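Local atomic coordinates of aminopeptidase N (Francisella tularensis subsp. tularensis, PDB entry 5DLL), a protein that releases N-terminal amino acids from peptides as a zinc-dependent M1-family aminopeptidase, probably contributing to intracellular peptide breakdown. Residues I157-K161 / K162-I166; I288-N292 / K293-D297; F86-E90 / N91-I95. All blocks are in the same frame, centred on the assembly; numbering follows the deposited sequence.

Interaction 1: I157-K161 / K162-I166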
ATOM      1  N   ILE A 157     -15.563   9.045 -29.292  1.00 42.29           N
ATOM      2  CA  ILE A 157     -14.163   9.402 -29.549  1.00 41.19           C
ATOM      3  C   ILE A 157     -13.876   9.341 -31.047  1.00 42.54           C
ATOM      4  O   ILE A 157     -14.050   8.294 -31.662  1.00 43.90           O
ATOM      5  CB  ILE A 157     -13.180   8.447 -28.828  1.00 41.99           C
ATOM      6  CG1 ILE A 157     -13.467   8.397 -27.324  1.00 43.27           C
ATOM      7  CG2 ILE A 157     -11.735   8.875 -29.072  1.00 41.49           C
ATOM      8  CD1 ILE A 157     -12.616   7.395 -26.572  1.00 44.81           C
ATOM      9  N   ILE A 158     -13.420  10.457 -31.620  1.00 43.39           N
ATOM     10  CA  ILE A 158     -13.041  10.520 -33.037  1.00 41.36           C
ATOM     11  C   ILE A 158     -11.531  10.721 -33.148  1.00 40.55           C
ATOM     12  O   ILE A 158     -10.970  11.547 -32.441  1.00 41.21           O
ATOM     13  CB  ILE A 158     -13.779  11.666 -33.758  1.00 40.54           C
ATOM     14  CG1 ILE A 158     -15.297  11.499 -33.601  1.00 40.94           C
ATOM     15  CG2 ILE A 158     -13.405  11.697 -35.234  1.00 42.77           C
ATOM     16  CD1 ILE A 158     -16.113  12.682 -34.072  1.00 40.05           C
ATOM     17  N   ALA A 159     -10.877   9.964 -34.028  1.00 44.30           N
ATOM     18  CA  ALA A 159      -9.417  10.050 -34.181  1.00 47.02           C
ATOM     19  C   ALA A 159      -8.902   9.398 -35.469  1.00 51.39           C
ATOM     20  O   ALA A 159      -9.659   8.771 -36.209  1.00 54.82           O
ATOM     21  CB  ALA A 159      -8.731   9.420 -32.975  1.00 45.13           C
ATOM     22  N   ASP A 160      -7.604   9.555 -35.717  1.00 52.40           N
ATOM     23  CA  ASP A 160      -6.937   8.946 -36.866  1.00 59.50           C
ATOM     24  C   ASP A 160      -6.812   7.430 -36.674  1.00 58.34           C
ATOM     25  O   ASP A 160      -6.460   6.968 -35.591  1.00 64.56           O
ATOM     26  CB  ASP A 160      -5.548   9.575 -37.045  1.00 61.88           C
ATOM     27  CG  ASP A 160      -4.861   9.143 -38.332  1.00 68.64           C
ATOM     28  OD1 ASP A 160      -5.488   9.232 -39.410  1.00 76.29           O
ATOM     29  OD2 ASP A 160      -3.686   8.725 -38.267  1.00 65.41           O
ATOM     30  N   LYS A 161      -7.094   6.668 -37.731  1.00 59.62           N
ATOM     31  CA  LYS A 161      -7.031   5.202 -37.682  1.00 64.63           C
ATOM     32  C   LYS A 161      -5.606   4.673 -37.633  1.00 64.43           C
ATOM     33  O   LYS A 161      -5.304   3.750 -36.880  1.00 61.37           O
ATOM     34  CB  LYS A 161      -7.694   4.590 -38.912  1.00 75.22           C
ATOM     35  CG  LYS A 161      -9.176   4.871 -39.033  1.00 86.72           C
ATOM     36  CD  LYS A 161      -9.888   3.779 -39.819  1.00104.24           C
ATOM     37  CE  LYS A 161     -10.011   2.493 -39.014  1.00103.25           C
ATOM     38  NZ  LYS A 161     -10.989   1.548 -39.617  1.00109.01           N
ATOM     39  N   LYS A 162      -4.754   5.240 -38.480  1.00 71.57           N
ATOM     40  CA  LYS A 162      -3.359   4.827 -38.590  1.00 77.23           C
ATOM     41  C   LYS A 162      -2.657   4.939 -37.236  1.00 66.77           C
ATOM     42  O   LYS A 162      -2.020   3.987 -36.774  1.00 61.05           O
ATOM     43  CB  LYS A 162      -2.638   5.701 -39.627  1.00 90.45           C
ATOM     44  CG  LYS A 162      -1.346   5.118 -40.177  1.00 91.08           C
ATOM     45  CD  LYS A 162      -1.597   4.302 -41.433  1.00101.73           C
ATOM     46  CE  LYS A 162      -0.303   3.748 -42.006  1.00114.29           C
ATOM     47  NZ  LYS A 162       0.382   2.820 -41.064  1.00122.31           N
ATOM     48  N   LYS A 163      -2.801   6.101 -36.603  1.00 59.87           N
ATOM     49  CA  LYS A 163      -2.083   6.408 -35.366  1.00 61.97           C
ATOM     50  C   LYS A 163      -2.805   5.959 -34.091  1.00 58.40           C
ATOM     51  O   LYS A 163      -2.148   5.614 -33.106  1.00 55.27           O
ATOM     52  CB  LYS A 163      -1.785   7.909 -35.288  1.00 68.58           C
ATOM     53  CG  LYS A 163      -0.793   8.388 -36.338  1.00 76.14           C
ATOM     54  CD  LYS A 163      -0.326   9.814 -36.087  1.00 75.80           C
ATOM     55  CE  LYS A 163      -1.416  10.825 -36.400  1.00 78.08           C
ATOM     56  NZ  LYS A 163      -0.923  12.225 -36.284  1.00 75.00           N
ATOM     57  N   TYR A 164      -4.140   5.968 -34.105  1.00 49.65           N
ATOM     58  CA  TYR A 164      -4.923   5.658 -32.905  1.00 48.07           C
ATOM     59  C   TYR A 164      -6.010   4.620 -33.181  1.00 46.60           C
ATOM     60  O   TYR A 164      -7.204   4.919 -33.092  1.00 45.37           O
ATOM     61  CB  TYR A 164      -5.521   6.946 -32.325  1.00 50.42           C
ATOM     62  CG  TYR A 164      -4.493   8.041 -32.181  1.00 56.38           C
ATOM     63  CD1 TYR A 164      -3.473   7.942 -31.239  1.00 57.93           C
ATOM     64  CD2 TYR A 164      -4.516   9.161 -33.010  1.00 57.03           C
ATOM     65  CE1 TYR A 164      -2.512   8.930 -31.113  1.00 56.68           C
ATOM     66  CE2 TYR A 164      -3.560  10.154 -32.890  1.00 57.82           C
ATOM     67  CZ  TYR A 164      -2.560  10.032 -31.943  1.00 58.41           C
ATOM     68  OH  TYR A 164      -1.612  11.021 -31.820  1.00 75.44           O
ATOM     69  N   PRO A 165      -5.599   3.384 -33.512  1.00 48.98           N
ATOM     70  CA  PRO A 165      -6.589   2.335 -33.792  1.00 50.37           C
ATOM     71  C   PRO A 165      -7.340   1.874 -32.537  1.00 49.81           C
ATOM     72  O   PRO A 165      -8.459   1.359 -32.636  1.00 45.52           O
ATOM     73  CB  PRO A 165      -5.746   1.198 -34.388  1.00 50.52           C
ATOM     74  CG  PRO A 165      -4.357   1.435 -33.891  1.00 52.82           C
ATOM     75  CD  PRO A 165      -4.214   2.919 -33.721  1.00 49.76           C
ATOM     76  N   ILE A 166      -6.721   2.052 -31.373  1.00 43.57           N
ATOM     77  CA  ILE A 166      -7.343   1.700 -30.106  1.00 43.57           C
ATOM     78  C   ILE A 166      -7.860   2.978 -29.470  1.00 42.03           C
ATOM     79  O   ILE A 166      -7.075   3.860 -29.130  1.00 43.04           O
ATOM     80  CB  ILE A 166      -6.335   1.000 -29.164  1.00 43.98           C
ATOM     81  CG1 ILE A 166      -5.831  -0.309 -29.795  1.00 45.16           C
ATOM     82  CG2 ILE A 166      -6.945   0.751 -27.789  1.00 43.23           C
ATOM     83  CD1 ILE A 166      -6.914  -1.302 -30.170  1.00 40.67           C
TER
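Asp160 holds the turn that follows it with two hydrogen bonds, one from its main chain and one from its carboxylate. The backbone bond runs 2.9 Å from Tyr164 N to Asp160 O; the donor stands above the carbonyl plane rather than on a lone pair, and the angle at the hydrogen is bent to 139°. The side-chain bond is longer, 3.2 Å from Lys163 N to Asp160 OD2, with the amide arriving from above the carboxylate plane. A chi1 of -172° sets CG of Asp160 anti to its own N and beside its carbonyl carbon, which carries the carboxylate forward along the chain to meet this amide. A side-chain bond to the third residue on and a main-chain bond to the fourth together make an Asx motif, with Lys161, Lys162 and Lys163 in helical conformation. It ends strand 150-160 and leads into strand 166-169, which belongs to a different sheet of the N-terminal domain.

Among the van der Waals contacts, OD2 of Asp160 also rests against the alkyl chains of the turn, 3.5 Å from Lys162 CB and equally near Lys163 CG. In the last part of the strand, Ala159 CB meets CB of Tyr164, the residue closing the turn, at 4.1 Å. Pro165, which has no amide hydrogen to offer, packs CD 3.4 Å from Lys161 O. Lys163 CB sits over one face of the Tyr164 ring near its rim, and Phe128 meets that ring obliquely.

Of the charged groups, Lys163 NZ remains 4.9 Å from Asp160 OD2, too far for a salt bridge, although some attraction is plausible. Lys161 NZ forms a salt bridge with Asp178. Tyr164 is hydrogen-bonded through OH to Lys123 NZ and through O to His184 NE2.

Interaction 2: I288-N292 / K293-D297; sequences IMASN and KTATD
Lys293 follows Asn292 into a turn whose later amides reach back to Ser291 O. Its CB sets off away from Ser291, but bends at chi3 and chi4 double the chain back toward the serine side chain; poor order makes this path uncertain.

Thr294 gives Ser291 O a first, weak bond from its N, at 3.4 Å. Its hydroxyl faces the serine side chain: chi1 of 58° places OG1 between the backbone N and the carbonyl carbon, 3.4 Å from Ser291 CB. The two hydroxyls do not bond, Thr294 OG1 staying 3.7 Å from Ser291 OG.

Ala295 supplies the main lock, a 3.0 Å bond from its N to Ser291 O that is nearly straight at 164°, with the donor tilted 21° from the carbonyl plane. One serine carbonyl thus accepts two successive amides. With Asn292, Lys293 and Thr294 all helical in backbone conformation, this is an alpha-turn, a single helical turn in the loop between strand 280-284 and helix 297-312 of the peptidase domain. The methyl of Ala295 points back at the preceding residues, with CB 3.4 Å from Ser291 O and 3.7 Å from Ala290 CB; Phe300, in the first turn of the helix, touches both alanine methyls.

Thr296 turns its side chain away and occupies the N-cap of that helix. Its OG1 caps a backbone N just beyond, while Asp299 OD2 accepts a bond from Thr296 N, consistent with a capping box. Asp297 opens the helix, which farther on carries the zinc ligand His309. The Asp297 carboxylate ties the helix start to the C-terminal helical region, OD2 by a salt bridge to Arg674 NE and OD1 by a hydrogen bond with Tyr664 OH.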
ATOM      1  N   ILE A 288       2.574  -4.232 -13.076  1.00 43.56           N
ATOM      2  CA  ILE A 288       1.798  -5.402 -13.551  1.00 48.02           C
ATOM      3  C   ILE A 288       2.565  -6.410 -14.427  1.00 47.83           C
ATOM      4  O   ILE A 288       1.988  -7.401 -14.886  1.00 41.02           O
ATOM      5  CB  ILE A 288       0.512  -4.972 -14.297  1.00 51.14           C
ATOM      6  CG1 ILE A 288       0.842  -4.224 -15.589  1.00 53.82           C
ATOM      7  CG2 ILE A 288      -0.367  -4.110 -13.400  1.00 55.42           C
ATOM      8  CD1 ILE A 288      -0.382  -3.923 -16.427  1.00 57.46           C
ATOM      9  N   MET A 289       3.855  -6.175 -14.650  1.00 51.24           N
ATOM     10  CA  MET A 289       4.643  -7.048 -15.519  1.00 54.61           C
ATOM     11  C   MET A 289       5.344  -8.135 -14.715  1.00 53.56           C
ATOM     12  O   MET A 289       5.854  -7.881 -13.623  1.00 58.17           O
ATOM     13  CB  MET A 289       5.673  -6.242 -16.314  1.00 56.11           C
ATOM     14  CG  MET A 289       5.096  -5.505 -17.513  1.00 58.19           C
ATOM     15  SD  MET A 289       6.367  -4.921 -18.658  1.00 67.05           S
ATOM     16  CE  MET A 289       7.501  -4.092 -17.541  1.00 63.03           C
ATOM     17  N   ALA A 290       5.364  -9.347 -15.262  1.00 51.57           N
ATOM     18  CA  ALA A 290       6.086 -10.451 -14.642  1.00 52.67           C
ATOM     19  C   ALA A 290       6.354 -11.559 -15.651  1.00 55.71           C
ATOM     20  O   ALA A 290       5.434 -12.038 -16.310  1.00 58.28           O
ATOM     21  CB  ALA A 290       5.308 -10.994 -13.453  1.00 49.40           C
ATOM     22  N   SER A 291       7.624 -11.940 -15.775  1.00 66.59           N
ATOM     23  CA  SER A 291       8.027 -13.120 -16.535  1.00 65.19           C
ATOM     24  C   SER A 291       8.425 -14.195 -15.540  1.00 66.98           C
ATOM     25  O   SER A 291       8.810 -13.879 -14.414  1.00 62.30           O
ATOM     26  CB  SER A 291       9.210 -12.795 -17.449  1.00 69.50           C
ATOM     27  OG  SER A 291       9.018 -11.553 -18.107  1.00 70.80           O
ATOM     28  N   ASN A 292       8.323 -15.460 -15.947  1.00 86.88           N
ATOM     29  CA  ASN A 292       8.699 -16.588 -15.078  1.00 92.16           C
ATOM     30  C   ASN A 292      10.185 -16.571 -14.723  1.00 95.27           C
ATOM     31  O   ASN A 292      10.578 -16.935 -13.604  1.00 73.35           O
ATOM     32  CB  ASN A 292       8.341 -17.931 -15.729  1.00 99.37           C
ATOM     33  CG  ASN A 292       6.909 -18.349 -15.454  1.00 98.69           C
ATOM     34  OD1 ASN A 292       6.658 -19.434 -14.923  1.00 91.81           O
ATOM     35  ND2 ASN A 292       5.961 -17.487 -15.802  1.00 89.02           N
ATOM     36  N   LYS A 293      10.997 -16.133 -15.681  1.00 90.22           N
ATOM     37  CA  LYS A 293      12.441 -16.059 -15.502  1.00 95.23           C
ATOM     38  C   LYS A 293      12.836 -14.992 -14.479  1.00 83.21           C
ATOM     39  O   LYS A 293      13.732 -15.220 -13.662  1.00 74.89           O
ATOM     40  CB  LYS A 293      13.135 -15.750 -16.833  1.00115.83           C
ATOM     41  CG  LYS A 293      12.751 -16.655 -17.998  1.00119.37           C
ATOM     42  CD  LYS A 293      13.764 -16.588 -19.138  1.00127.64           C
ATOM     43  CE  LYS A 293      14.082 -15.161 -19.573  1.00125.61           C
ATOM     44  NZ  LYS A 293      12.867 -14.341 -19.850  1.00112.81           N
ATOM     45  N   THR A 294      12.161 -13.839 -14.523  1.00 62.96           N
ATOM     46  CA  THR A 294      12.614 -12.642 -13.813  1.00 53.51           C
ATOM     47  C   THR A 294      11.888 -12.327 -12.509  1.00 49.33           C
ATOM     48  O   THR A 294      12.511 -11.847 -11.564  1.00 50.27           O
ATOM     49  CB  THR A 294      12.509 -11.401 -14.718  1.00 54.95           C
ATOM     50  OG1 THR A 294      11.155 -11.238 -15.159  1.00 55.49           O
ATOM     51  CG2 THR A 294      13.431 -11.541 -15.918  1.00 57.53           C
ATOM     52  N   ALA A 295      10.581 -12.562 -12.454  1.00 46.00           N
ATOM     53  CA  ALA A 295       9.799 -12.194 -11.270  1.00 45.36           C
ATOM     54  C   ALA A 295       9.988 -13.211 -10.144  1.00 47.92           C
ATOM     55  O   ALA A 295       9.984 -14.423 -10.378  1.00 53.77           O
ATOM     56  CB  ALA A 295       8.326 -12.049 -11.623  1.00 43.94           C
ATOM     57  N   THR A 296      10.179 -12.706  -8.926  1.00 48.54           N
ATOM     58  CA  THR A 296      10.237 -13.545  -7.733  1.00 50.68           C
ATOM     59  C   THR A 296       8.814 -13.821  -7.264  1.00 49.67           C
ATOM     60  O   THR A 296       7.859 -13.271  -7.813  1.00 45.85           O
ATOM     61  CB  THR A 296      11.035 -12.877  -6.586  1.00 53.86           C
ATOM     62  OG1 THR A 296      10.398 -11.656  -6.183  1.00 50.06           O
ATOM     63  CG2 THR A 296      12.480 -12.589  -7.010  1.00 52.52           C
ATOM     64  N   ASP A 297       8.672 -14.674  -6.253  1.00 51.59           N
ATOM     65  CA  ASP A 297       7.355 -14.980  -5.688  1.00 48.48           C
ATOM     66  C   ASP A 297       6.714 -13.719  -5.126  1.00 46.33           C
ATOM     67  O   ASP A 297       5.500 -13.553  -5.192  1.00 48.04           O
ATOM     68  CB  ASP A 297       7.459 -16.037  -4.583  1.00 49.29           C
ATOM     69  CG  ASP A 297       7.951 -17.383  -5.095  1.00 49.32           C
ATOM     70  OD1 ASP A 297       7.594 -17.761  -6.235  1.00 44.98           O
ATOM     71  OD2 ASP A 297       8.687 -18.068  -4.344  1.00 44.54           O
TER

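Interaction 3: F86-E90 / N91-I95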
ATOM      1  N   PHE A  86     -23.337  35.125 -18.872  1.00 58.74           N
ATOM      2  CA  PHE A  86     -22.404  34.284 -18.120  1.00 51.59           C
ATOM      3  C   PHE A  86     -21.056  34.968 -17.936  1.00 48.74           C
ATOM      4  O   PHE A  86     -20.772  35.981 -18.577  1.00 51.09           O
ATOM      5  CB  PHE A  86     -22.204  32.950 -18.832  1.00 51.72           C
ATOM      6  CG  PHE A  86     -21.459  33.058 -20.134  1.00 53.51           C
ATOM      7  CD1 PHE A  86     -22.128  33.381 -21.305  1.00 53.73           C
ATOM      8  CD2 PHE A  86     -20.087  32.826 -20.192  1.00 55.22           C
ATOM      9  CE1 PHE A  86     -21.449  33.477 -22.508  1.00 53.11           C
ATOM     10  CE2 PHE A  86     -19.404  32.921 -21.395  1.00 53.15           C
ATOM     11  CZ  PHE A  86     -20.086  33.248 -22.553  1.00 52.75           C
ATOM     12  N   ALA A  87     -20.232  34.399 -17.062  1.00 47.52           N
ATOM     13  CA  ALA A  87     -18.889  34.915 -16.789  1.00 49.55           C
ATOM     14  C   ALA A  87     -17.875  33.773 -16.788  1.00 50.71           C
ATOM     15  O   ALA A  87     -18.146  32.697 -16.255  1.00 50.27           O
ATOM     16  CB  ALA A  87     -18.863  35.646 -15.454  1.00 46.07           C
ATOM     17  N   VAL A  88     -16.713  34.014 -17.389  1.00 52.40           N
ATOM     18  CA  VAL A  88     -15.645  33.023 -17.451  1.00 53.02           C
ATOM     19  C   VAL A  88     -14.395  33.608 -16.815  1.00 51.58           C
ATOM     20  O   VAL A  88     -13.831  34.571 -17.330  1.00 67.01           O
ATOM     21  CB  VAL A  88     -15.318  32.630 -18.907  1.00 58.19           C
ATOM     22  CG1 VAL A  88     -14.139  31.665 -18.958  1.00 69.20           C
ATOM     23  CG2 VAL A  88     -16.535  32.013 -19.576  1.00 62.82           C
ATOM     24  N   ASN A  89     -13.971  33.036 -15.694  1.00 47.83           N
ATOM     25  CA  ASN A  89     -12.704  33.425 -15.084  1.00 48.89           C
ATOM     26  C   ASN A  89     -11.663  32.309 -15.243  1.00 48.82           C
ATOM     27  O   ASN A  89     -11.863  31.359 -16.002  1.00 44.74           O
ATOM     28  CB  ASN A  89     -12.898  33.896 -13.621  1.00 45.46           C
ATOM     29  CG  ASN A  89     -13.192  32.765 -12.650  1.00 45.57           C
ATOM     30  OD1 ASN A  89     -12.676  31.654 -12.782  1.00 48.47           O
ATOM     31  ND2 ASN A  89     -14.011  33.058 -11.644  1.00 44.02           N
ATOM     32  N   GLU A  90     -10.551  32.452 -14.536  1.00 51.60           N
ATOM     33  CA  GLU A  90      -9.411  31.549 -14.641  1.00 54.26           C
ATOM     34  C   GLU A  90      -9.754  30.095 -14.285  1.00 54.70           C
ATOM     35  O   GLU A  90      -9.262  29.155 -14.925  1.00 48.00           O
ATOM     36  CB  GLU A  90      -8.316  32.072 -13.709  1.00 61.24           C
ATOM     37  CG  GLU A  90      -6.912  31.578 -13.975  1.00 61.98           C
ATOM     38  CD  GLU A  90      -5.925  32.211 -13.016  1.00 76.30           C
ATOM     39  OE1 GLU A  90      -5.176  31.469 -12.344  1.00 88.70           O
ATOM     40  OE2 GLU A  90      -5.918  33.457 -12.919  1.00 70.97           O
ATOM     41  N   ASN A  91     -10.601  29.920 -13.271  1.00 49.83           N
ATOM     42  CA  ASN A  91     -10.869  28.602 -12.697  1.00 49.35           C
ATOM     43  C   ASN A  91     -12.329  28.143 -12.734  1.00 47.57           C
ATOM     44  O   ASN A  91     -12.634  27.038 -12.281  1.00 45.71           O
ATOM     45  CB  ASN A  91     -10.368  28.580 -11.247  1.00 52.12           C
ATOM     46  CG  ASN A  91      -8.856  28.495 -11.154  1.00 54.92           C
ATOM     47  OD1 ASN A  91      -8.246  27.520 -11.599  1.00 58.58           O
ATOM     48  ND2 ASN A  91      -8.243  29.514 -10.570  1.00 55.54           N
ATOM     49  N   GLN A  92     -13.228  28.972 -13.266  1.00 49.58           N
ATOM     50  CA  GLN A  92     -14.663  28.681 -13.209  1.00 44.30           C
ATOM     51  C   GLN A  92     -15.423  29.202 -14.421  1.00 43.88           C
ATOM     52  O   GLN A  92     -14.881  29.951 -15.232  1.00 43.17           O
ATOM     53  CB  GLN A  92     -15.280  29.309 -11.959  1.00 44.31           C
ATOM     54  CG  GLN A  92     -14.656  28.879 -10.640  1.00 44.87           C
ATOM     55  CD  GLN A  92     -15.105  29.742  -9.478  1.00 46.78           C
ATOM     56  OE1 GLN A  92     -15.072  30.974  -9.552  1.00 49.21           O
ATOM     57  NE2 GLN A  92     -15.517  29.102  -8.394  1.00 47.02           N
ATOM     58  N   LEU A  93     -16.681  28.780 -14.529  1.00 42.03           N
ATOM     59  CA  LEU A  93     -17.647  29.376 -15.449  1.00 42.08           C
ATOM     60  C   LEU A  93     -18.970  29.565 -14.711  1.00 42.64           C
ATOM     61  O   LEU A  93     -19.612  28.593 -14.320  1.00 37.33           O
ATOM     62  CB  LEU A  93     -17.839  28.502 -16.686  1.00 42.66           C
ATOM     63  CG  LEU A  93     -18.696  29.096 -17.817  1.00 50.23           C
ATOM     64  CD1 LEU A  93     -18.356  28.435 -19.145  1.00 58.10           C
ATOM     65  CD2 LEU A  93     -20.194  28.994 -17.543  1.00 49.45           C
ATOM     66  N   ILE A  94     -19.372  30.821 -14.530  1.00 49.42           N
ATOM     67  CA  ILE A  94     -20.523  31.165 -13.695  1.00 50.67           C
ATOM     68  C   ILE A  94     -21.719  31.605 -14.542  1.00 48.32           C
ATOM     69  O   ILE A  94     -21.579  32.405 -15.465  1.00 54.26           O
ATOM     70  CB  ILE A  94     -20.148  32.272 -12.682  1.00 54.22           C
ATOM     71  CG1 ILE A  94     -18.901  31.840 -11.893  1.00 54.22           C
ATOM     72  CG2 ILE A  94     -21.320  32.586 -11.753  1.00 53.80           C
ATOM     73  CD1 ILE A  94     -18.573  32.696 -10.690  1.00 58.52           C
ATOM     74  N   ILE A  95     -22.893  31.068 -14.215  1.00 48.87           N
ATOM     75  CA  ILE A  95     -24.142  31.418 -14.889  1.00 46.19           C
ATOM     76  C   ILE A  95     -25.229  31.655 -13.846  1.00 47.41           C
ATOM     77  O   ILE A  95     -25.520  30.769 -13.044  1.00 51.69           O
ATOM     78  CB  ILE A  95     -24.628  30.296 -15.829  1.00 45.57           C
ATOM     79  CG1 ILE A  95     -23.483  29.793 -16.718  1.00 46.18           C
ATOM     80  CG2 ILE A  95     -25.810  30.786 -16.663  1.00 44.74           C
ATOM     81  CD1 ILE A  95     -23.848  28.607 -17.584  1.00 45.94           C
TER
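The two strands run antiparallel, Ala87 and Ile94 forming a hydrogen-bonded pair through Ala87 N to Ile94 O at 2.9 Å and Ile94 N to Ala87 O at 2.8 Å, with Val88 and Leu93 the non-hydrogen-bonded pair beside it. Asn89 N also bonds Gln92 O, closing the end of the strand pairing. Asn89 does most of the work at the bend. With CG between backbone N and carbonyl carbon (chi1 73°), its amide folds over the turn, where OD1 receives Asn91 N at 2.7 Å and, more weakly, Gln92 N at 2.8 Å. At the amide's other end, Asn89 ND2 reaches Gln92 OE1 at 3.1 Å on a lone pair, the two amide planes only 22° apart. Gripped at both ends, the Asn89 amide is held against rotation; this one bond merely steadies that of Gln92.

On one face of the hairpin Val88 CG2 packs 4.0 Å from Leu93 CG and touches the edge of the Phe86 ring in its plane; Leu71 underlies all three residues. Phe86 CB also meets Ile95 CG1 at 4.0 Å. Strand 92-95 pairs in turn with strand 62-65, leaving strand 87-88 outermost in a small three-stranded antiparallel sheet of the N-terminal domain: a beta hairpin closed by a type I beta-turn, Asn89-Gln92, with Glu90 and Asn91 in the middle and an Asx turn alongside.

All three contacts reverse or redirect the chain over a few residues, and none lies at the zinc site. Interaction 1 and interaction 3 share the N-terminal domain, about 33 Å apart between centres, but involve different strands; interaction 2 belongs to the peptidase domain. Interaction 1 is partly buried, whereas the other two are surface contacts. In each of interactions 1 and 2 a helical turn is closed by a carbonyl and the amide four residues on, yet an aspartate carboxylate reinforces the first and paired alanine methyls line the second. Interaction 3 relies on paired strands, with side-chain amides at the bend and apolar packing along one face.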